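Local coordinates for hypothetical protein (Neisseria meningitidis Z2491, PDB 2F46) that is of uncharacterised function but probably acts as a nonclassical, eukaryotic-like phosphatase, at residues A[93-98]-A[120-125]; A[114-119]-A[140-145]. All blocks are in the same frame, centred on the assembly; numbering follows the deposited sequence.

Both contacts use helix 113-125, and their centres lie about 12 Å apart. Contact 1 joins the later part of that helix to helix 88-99 at the surface; contact 2 packs its earlier part, in the interior, against loop 140-145. The two meet through Phe94 of contact 1, whose CD2 lies 3.7 Å from CB of Leu118. Contact 2 is nearer the probable phosphate-binding loop: the chain leaves strand 105-108 and runs from Cys109 through Gly112 into the helix that begins at residue 113. Arg114, salt-bridged to Glu54, touches Cys109; this resembles the Cys-Arg loop of phosphatases, with four residues between the two where the classical signature has five.

Contact 1 of 2, residues A[93-98]-A[120-125]; sequences TFRQLI and GFRRAA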
ATOM      1  N   THR A  93      -4.909  -5.182  10.434  1.00 11.73           N
ATOM      2  CA  THR A  93      -5.812  -4.121   9.958  1.00 10.55           C
ATOM      3  C   THR A  93      -5.731  -3.943   8.424  1.00 10.27           C
ATOM      4  O   THR A  93      -6.751  -3.851   7.751  1.00 11.03           O
ATOM      5  CB  THR A  93      -5.555  -2.811  10.652  1.00 12.59           C
ATOM      6  OG1 THR A  93      -5.999  -2.888  12.029  1.00 13.30           O
ATOM      7  CG2 THR A  93      -6.273  -1.650   9.984  1.00 12.23           C
ATOM      8  N   PHE A  94      -4.525  -4.011   7.864  1.00  9.55           N
ATOM      9  CA  PHE A  94      -4.395  -3.908   6.397  1.00 10.82           C
ATOM     10  C   PHE A  94      -5.077  -5.087   5.720  1.00 10.34           C
ATOM     11  O   PHE A  94      -5.816  -4.942   4.767  1.00  9.96           O
ATOM     12  CB  PHE A  94      -2.899  -3.841   6.086  1.00  9.02           C
ATOM     13  CG  PHE A  94      -2.558  -3.523   4.637  1.00  7.55           C
ATOM     14  CD1 PHE A  94      -2.664  -2.247   4.139  1.00  9.05           C
ATOM     15  CD2 PHE A  94      -2.069  -4.543   3.819  1.00 12.09           C
ATOM     16  CE1 PHE A  94      -2.291  -1.980   2.824  1.00 11.17           C
ATOM     17  CE2 PHE A  94      -1.698  -4.265   2.505  1.00 10.76           C
ATOM     18  CZ  PHE A  94      -1.834  -2.995   2.020  1.00 11.22           C
ATOM     19  N   ARG A  95      -4.822  -6.292   6.246  1.00 11.89           N
ATOM     20  CA  ARG A  95      -5.455  -7.495   5.721  1.00 14.62           C
ATOM     21  C   ARG A  95      -6.982  -7.384   5.708  1.00 12.75           C
ATOM     22  O   ARG A  95      -7.618  -7.728   4.726  1.00 13.79           O
ATOM     23  CB  ARG A  95      -5.038  -8.685   6.574  1.00 15.28           C
ATOM     24  CG  ARG A  95      -5.670  -9.968   6.188  1.00 20.33           C
ATOM     25  CD  ARG A  95      -5.627 -10.862   7.361  1.00 22.20           C
ATOM     26  NE  ARG A  95      -5.916 -12.222   6.974  1.00 29.65           N
ATOM     27  CZ  ARG A  95      -5.863 -13.253   7.815  1.00 40.28           C
ATOM     28  NH1 ARG A  95      -5.505 -13.079   9.082  1.00 32.75           N
ATOM     29  NH2 ARG A  95      -6.152 -14.468   7.372  1.00 41.88           N
ATOM     30  N   GLN A  96      -7.540  -6.896   6.803  1.00 12.24           N
ATOM     31  CA  GLN A  96      -8.985  -6.736   6.935  1.00 16.15           C
ATOM     32  C   GLN A  96      -9.533  -5.681   6.002  1.00 14.79           C
ATOM     33  O   GLN A  96     -10.592  -5.893   5.377  1.00 17.00           O
ATOM     34  CB  GLN A  96      -9.374  -6.380   8.369  1.00 15.93           C
ATOM     35  CG  GLN A  96      -9.181  -7.524   9.352  1.00 23.60           C
ATOM     36  CD  GLN A  96      -9.769  -7.237  10.755  1.00 29.91           C
ATOM     37  OE1 GLN A  96     -10.837  -6.608  10.874  1.00 48.59           O
ATOM     38  NE2 GLN A  96      -9.098  -7.730  11.810  1.00 33.89           N
ATOM     39  N   LEU A  97      -8.845  -4.544   5.886  1.00 14.69           N
ATOM     40  CA  LEU A  97      -9.312  -3.498   4.982  1.00 13.87           C
ATOM     41  C   LEU A  97      -9.384  -4.028   3.571  1.00 15.07           C
ATOM     42  O   LEU A  97     -10.396  -3.821   2.893  1.00 15.33           O
ATOM     43  CB  LEU A  97      -8.395  -2.279   5.028  1.00 11.97           C
ATOM     44  CG  LEU A  97      -8.448  -1.437   6.286  1.00 12.82           C
ATOM     45  CD1 LEU A  97      -7.305  -0.405   6.257  1.00 13.75           C
ATOM     46  CD2 LEU A  97      -9.802  -0.776   6.466  1.00 18.11           C
ATOM     47  N   ILE A  98      -8.368  -4.767   3.141  1.00 12.18           N
ATOM     48  CA  ILE A  98      -8.414  -5.389   1.820  1.00 14.97           C
ATOM     49  C   ILE A  98      -9.534  -6.439   1.755  1.00 16.75           C
ATOM     50  O   ILE A  98     -10.263  -6.510   0.763  1.00 18.37           O
ATOM     51  CB  ILE A  98      -7.048  -5.977   1.439  1.00 18.30           C
ATOM     52  CG1 ILE A  98      -6.034  -4.826   1.228  1.00 16.55           C
ATOM     53  CG2 ILE A  98      -7.170  -6.913   0.191  1.00 17.95           C
ATOM     54  CD1 ILE A  98      -4.610  -5.273   1.155  1.00 17.92           C
ATOM     55  N   GLY A 120       3.572  -7.961   3.105  1.00  9.70           N
ATOM     56  CA  GLY A 120       4.619  -8.989   3.226  1.00 11.43           C
ATOM     57  C   GLY A 120       4.673  -9.660   4.580  1.00 13.76           C
ATOM     58  O   GLY A 120       4.923 -10.852   4.657  1.00 15.43           O
ATOM     59  N   PHE A 121       4.480  -8.948   5.672  1.00 12.34           N
ATOM     60  CA  PHE A 121       4.425  -9.560   7.011  1.00 14.41           C
ATOM     61  C   PHE A 121       3.297 -10.600   7.109  1.00 16.70           C
ATOM     62  O   PHE A 121       3.439 -11.637   7.805  1.00 16.00           O
ATOM     63  CB  PHE A 121       4.228  -8.496   8.089  1.00 13.62           C
ATOM     64  CG  PHE A 121       5.452  -7.722   8.416  1.00 12.18           C
ATOM     65  CD1 PHE A 121       6.625  -8.342   8.693  1.00 17.63           C
ATOM     66  CD2 PHE A 121       5.411  -6.326   8.462  1.00 17.07           C
ATOM     67  CE1 PHE A 121       7.745  -7.586   9.006  1.00 22.04           C
ATOM     68  CE2 PHE A 121       6.516  -5.592   8.789  1.00 14.17           C
ATOM     69  CZ  PHE A 121       7.658  -6.183   9.030  1.00 15.45           C
ATOM     70  N   ARG A 122       2.198 -10.315   6.436  1.00 15.00           N
ATOM     71  CA  ARG A 122       1.045 -11.237   6.425  1.00 15.47           C
ATOM     72  C   ARG A 122       1.371 -12.492   5.626  1.00 17.48           C
ATOM     73  O   ARG A 122       1.066 -13.618   6.096  1.00 17.89           O
ATOM     74  CB  ARG A 122      -0.191 -10.521   5.896  1.00 13.53           C
ATOM     75  CG  ARG A 122      -1.431 -11.348   5.780  1.00 20.05           C
ATOM     76  CD  ARG A 122      -1.865 -11.916   7.107  1.00 30.23           C
ATOM     77  NE  ARG A 122      -2.543 -13.180   6.869  1.00 40.46           N
ATOM     78  CZ  ARG A 122      -2.819 -14.081   7.802  1.00 45.08           C
ATOM     79  NH1 ARG A 122      -2.519 -13.861   9.077  1.00 45.00           N
ATOM     80  NH2 ARG A 122      -3.428 -15.206   7.451  1.00 44.34           N
ATOM     81  N   ARG A 123       2.010 -12.332   4.464  1.00 15.44           N
ATOM     82  CA  ARG A 123       2.469 -13.455   3.619  1.00 14.99           C
ATOM     83  C   ARG A 123       3.448 -14.315   4.404  1.00 18.90           C
ATOM     84  O   ARG A 123       3.419 -15.559   4.284  1.00 19.39           O
ATOM     85  CB  ARG A 123       3.132 -12.965   2.327  1.00 14.82           C
ATOM     86  CG  ARG A 123       2.308 -12.065   1.434  1.00 17.74           C
ATOM     87  CD  ARG A 123       1.165 -12.751   0.701  1.00 24.75           C
ATOM     88  NE  ARG A 123      -0.002 -13.052   1.514  1.00 19.63           N
ATOM     89  CZ  ARG A 123      -0.880 -12.158   1.982  1.00 24.73           C
ATOM     90  NH1 ARG A 123      -0.740 -10.855   1.763  1.00 21.94           N
ATOM     91  NH2 ARG A 123      -1.919 -12.575   2.705  1.00 26.97           N
ATOM     92  N   ALA A 124       4.342 -13.698   5.177  1.00 17.71           N
ATOM     93  CA  ALA A 124       5.306 -14.440   5.988  1.00 20.90           C
ATOM     94  C   ALA A 124       4.576 -15.329   6.984  1.00 22.09           C
ATOM     95  O   ALA A 124       4.894 -16.526   7.105  1.00 23.14           O
ATOM     96  CB  ALA A 124       6.290 -13.518   6.690  1.00 19.64           C
ATOM     97  N   ALA A 125       3.599 -14.769   7.689  1.00 21.23           N
ATOM     98  CA  ALA A 125       2.756 -15.557   8.603  1.00 24.69           C
ATOM     99  C   ALA A 125       2.061 -16.717   7.913  1.00 24.98           C
ATOM    100  O   ALA A 125       1.952 -17.797   8.489  1.00 31.44           O
ATOM    101  CB  ALA A 125       1.728 -14.665   9.280  1.00 25.63           C
TER
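The guanidinium groups of Arg95 and Arg122 lie flat on each other, their centres 3.1 Å apart and their planes only 18° from parallel. Over one face of Arg95 sits CZ of Arg122, close to the middle of the group, whereas the matching face of Arg122 has NH1 of Arg95 above it, displaced toward the rim. NH1 of Arg95 is also 3.1 Å from NH1 of Arg122. Both nitrogens are donors, so this is a stack and not a hydrogen bond; the still shorter approach of the NH2 atoms is best treated as doubtful.

Glu92 bridges the pair: its OE1 salt-bridges NH1 of Arg95 and its OE2 salt-bridges NH1 of Arg122. Glu126 adds a salt bridge to NE of Arg122, and together the two carboxylates probably balance the paired positive charge. Arginine suits both places, since its long chain can reach across while its flat end stacks. Arg95 is extended, with CG anti to its N (chi1 177°); Arg122 bends at chi2 (60°), and the two chains cross at a slant with their ends stacked. The Arg122 side chain also touches Val91. The CD atoms of Arg95 and Arg122 approach to 3.9 Å.

This is a stacked arginine pair bridged by a shared carboxylate, linking helices 88-99 and 113-125 at the surface of the phosphatase-like domain.

Contact 2 of 2, residues A[114-119]-A[140-145]; sequences RCSLLW and AGVNLE
Apolar packing carries most of the meeting between Leu117 and Leu144. The two side chains run antiparallel past one another, and CD2 of Leu144 settles against the branch point of Leu117, 3.9 Å from its CG, and equally close to its CD2. The other methyl of Leu144, CD1, turns to the neighbouring residue of the helix and lies 4.0 Å from CB of Ser116. With chi1 at -65°, CG of Leu144 is opposite its own carbonyl carbon, and the fork that follows divides its methyls between Ser116 and Leu117. Leucine fits here because one branched end can serve two helix residues.

Mixed contacts surround Ser116, described here in one of its two modelled conformers. Its OG rests 3.7 Å from CB of Val142 and about as far from CG1, a van der Waals approach. A small serine lets Val142 come close. Ile26 of strand 24-27 and Leu20 of strand 18-21 also touch Ser116, and Ile26 touches Val142 as well.

Hydrogen bonding lies on the loop side and reaches back into helix 130-139. Gly141, with phi 89°, is the C-prime residue of a Schellman motif that ends that helix, and Asn143 forms an Asx turn, its OD1 accepting from N of Glu145 at 2.9 Å. These turns probably set the course along which Val142 and Leu144 face helix 113-125.

The chemistry implies an interface held by apolar fit, with the one hydroxyl at the contact, Ser116 OG, satisfied a turn earlier by Gly112 O.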
ATOM      1  N   ARG A 114       5.878   0.870   2.875  1.00  8.90           N
ATOM      2  CA  ARG A 114       5.028   0.466   4.015  1.00  7.61           C
ATOM      3  C   ARG A 114       3.906  -0.456   3.601  1.00  7.93           C
ATOM      4  O   ARG A 114       3.624  -1.441   4.328  1.00  7.44           O
ATOM      5  CB  ARG A 114       4.489   1.687   4.743  1.00  7.47           C
ATOM      6  CG  ARG A 114       5.557   2.395   5.552  1.00  7.21           C
ATOM      7  CD  ARG A 114       5.111   3.814   5.980  1.00  9.46           C
ATOM      8  NE  ARG A 114       5.590   4.801   5.024  1.00  9.81           N
ATOM      9  CZ  ARG A 114       5.682   6.094   5.301  1.00 10.90           C
ATOM     10  NH1 ARG A 114       5.277   6.569   6.457  1.00  9.38           N
ATOM     11  NH2 ARG A 114       6.222   6.908   4.404  1.00 12.71           N
ATOM     12  N   CYS A 115       3.283  -0.186   2.450  0.70  6.88           N
ATOM     13  CA  CYS A 115       2.233  -1.043   1.901  0.70  5.57           C
ATOM     14  C   CYS A 115       2.782  -2.462   1.689  0.70  5.47           C
ATOM     15  O   CYS A 115       2.202  -3.481   2.102  0.70  5.86           O
ATOM     16  CB  CYS A 115       1.678  -0.455   0.603  0.70  7.22           C
ATOM     17  SG  CYS A 115       1.391   1.366   0.661  0.70  6.15           S
ATOM     18  N   SER A 116       3.964  -2.494   1.069  0.80  8.04           N
ATOM     19  CA  SER A 116       4.578  -3.762   0.728  0.80  6.05           C
ATOM     20  C   SER A 116       4.951  -4.540   1.985  0.80  8.29           C
ATOM     21  O   SER A 116       4.873  -5.773   2.027  0.80  8.95           O
ATOM     22  CB  SER A 116       5.775  -3.536  -0.188  0.80  7.06           C
ATOM     23  OG  SER A 116       5.408  -2.877  -1.382  0.80 10.17           O
ATOM     24  N   LEU A 117       5.354  -3.840   3.034  1.00  8.12           N
ATOM     25  CA  LEU A 117       5.637  -4.509   4.305  1.00  9.05           C
ATOM     26  C   LEU A 117       4.374  -5.019   4.996  1.00  8.55           C
ATOM     27  O   LEU A 117       4.363  -6.129   5.567  1.00 10.69           O
ATOM     28  CB  LEU A 117       6.362  -3.582   5.244  1.00 10.49           C
ATOM     29  CG  LEU A 117       7.822  -3.345   4.959  1.00  9.14           C
ATOM     30  CD1 LEU A 117       8.352  -2.257   5.826  1.00 12.35           C
ATOM     31  CD2 LEU A 117       8.635  -4.584   5.210  1.00 10.52           C
ATOM     32  N   LEU A 118       3.312  -4.239   5.010  1.00  8.48           N
ATOM     33  CA  LEU A 118       2.078  -4.704   5.619  1.00  9.73           C
ATOM     34  C   LEU A 118       1.596  -5.981   4.920  1.00 11.01           C
ATOM     35  O   LEU A 118       1.178  -6.948   5.589  1.00 12.17           O
ATOM     36  CB  LEU A 118       1.015  -3.602   5.580  1.00  8.98           C
ATOM     37  CG  LEU A 118       1.333  -2.419   6.505  1.00  7.78           C
ATOM     38  CD1 LEU A 118       0.454  -1.247   6.131  1.00 10.36           C
ATOM     39  CD2 LEU A 118       1.139  -2.777   7.983  1.00  7.69           C
ATOM     40  N   TRP A 119       1.647  -5.983   3.588  1.00  8.78           N
ATOM     41  CA  TRP A 119       1.330  -7.158   2.760  1.00  8.57           C
ATOM     42  C   TRP A 119       2.289  -8.276   3.098  1.00 12.12           C
ATOM     43  O   TRP A 119       1.890  -9.409   3.424  1.00 12.58           O
ATOM     44  CB  TRP A 119       1.423  -6.795   1.282  1.00 10.02           C
ATOM     45  CG  TRP A 119       1.247  -7.898   0.347  1.00 10.27           C
ATOM     46  CD1 TRP A 119       0.070  -8.350  -0.161  1.00 13.94           C
ATOM     47  CD2 TRP A 119       2.273  -8.663  -0.252  1.00 11.37           C
ATOM     48  NE1 TRP A 119       0.311  -9.419  -1.005  1.00 14.77           N
ATOM     49  CE2 TRP A 119       1.660  -9.622  -1.080  1.00 14.94           C
ATOM     50  CE3 TRP A 119       3.671  -8.651  -0.139  1.00 12.68           C
ATOM     51  CZ2 TRP A 119       2.383 -10.536  -1.819  1.00 16.30           C
ATOM     52  CZ3 TRP A 119       4.395  -9.557  -0.894  1.00 12.45           C
ATOM     53  CH2 TRP A 119       3.749 -10.507  -1.688  1.00 14.89           C
ATOM     54  N   ALA A 140       6.720  -5.230  -7.876  1.00 13.67           N
ATOM     55  CA  ALA A 140       5.925  -4.023  -7.789  1.00 12.74           C
ATOM     56  C   ALA A 140       6.714  -2.746  -7.508  1.00 11.63           C
ATOM     57  O   ALA A 140       6.115  -1.695  -7.156  1.00 12.63           O
ATOM     58  CB  ALA A 140       4.874  -4.186  -6.759  1.00 11.74           C
ATOM     59  N   GLY A 141       8.027  -2.786  -7.786  1.00 12.28           N
ATOM     60  CA  GLY A 141       8.807  -1.603  -7.780  1.00 11.13           C
ATOM     61  C   GLY A 141       9.407  -1.241  -6.425  1.00 10.45           C
ATOM     62  O   GLY A 141       9.974  -0.160  -6.297  1.00 14.72           O
ATOM     63  N   VAL A 142       9.336  -2.158  -5.464  1.00  8.94           N
ATOM     64  CA  VAL A 142       9.759  -1.836  -4.096  1.00 11.28           C
ATOM     65  C   VAL A 142      10.766  -2.864  -3.606  1.00  9.30           C
ATOM     66  O   VAL A 142      10.509  -4.075  -3.589  1.00 10.28           O
ATOM     67  CB  VAL A 142       8.522  -1.799  -3.151  1.00  9.21           C
ATOM     68  CG1 VAL A 142       8.940  -1.661  -1.709  1.00 11.41           C
ATOM     69  CG2 VAL A 142       7.635  -0.644  -3.474  1.00 11.98           C
ATOM     70  N   ASN A 143      11.917  -2.389  -3.116  1.00 12.63           N
ATOM     71  CA  ASN A 143      12.952  -3.246  -2.588  1.00 12.68           C
ATOM     72  C   ASN A 143      12.811  -3.388  -1.068  1.00 13.31           C
ATOM     73  O   ASN A 143      12.952  -2.407  -0.326  1.00 13.28           O
ATOM     74  CB  ASN A 143      14.325  -2.625  -2.908  1.00 14.31           C
ATOM     75  CG  ASN A 143      15.465  -3.568  -2.636  1.00 19.38           C
ATOM     76  OD1 ASN A 143      15.336  -4.536  -1.899  1.00 20.84           O
ATOM     77  ND2 ASN A 143      16.602  -3.312  -3.276  1.00 27.56           N
ATOM     78  N   LEU A 144      12.504  -4.602  -0.604  1.00 11.59           N
ATOM     79  CA  LEU A 144      12.378  -4.881   0.834  1.00 10.90           C
ATOM     80  C   LEU A 144      13.591  -5.617   1.417  1.00 11.82           C
ATOM     81  O   LEU A 144      13.514  -6.153   2.527  1.00 12.88           O
ATOM     82  CB  LEU A 144      11.136  -5.739   1.114  1.00 10.29           C
ATOM     83  CG  LEU A 144       9.822  -5.047   0.786  1.00  9.91           C
ATOM     84  CD1 LEU A 144       8.666  -6.019   1.090  1.00 10.39           C
ATOM     85  CD2 LEU A 144       9.662  -3.724   1.562  1.00  8.43           C
ATOM     86  N   GLU A 145      14.722  -5.606   0.711  0.50 12.93           N
ATOM     87  CA  GLU A 145      15.902  -6.355   1.163  0.50 13.40           C
ATOM     88  C   GLU A 145      16.386  -5.914   2.553  0.50 13.12           C
ATOM     89  O   GLU A 145      16.849  -6.738   3.349  0.50 15.79           O
ATOM     90  CB  GLU A 145      17.031  -6.248   0.131  0.50 17.10           C
ATOM     91  CG  GLU A 145      16.888  -7.220  -1.063  0.50 18.60           C
ATOM     92  CD  GLU A 145      17.262  -8.666  -0.722  0.50 22.90           C
ATOM     93  OE1 GLU A 145      17.807  -8.922   0.372  0.50 27.95           O
ATOM     94  OE2 GLU A 145      17.019  -9.559  -1.554  0.50 19.82           O
TER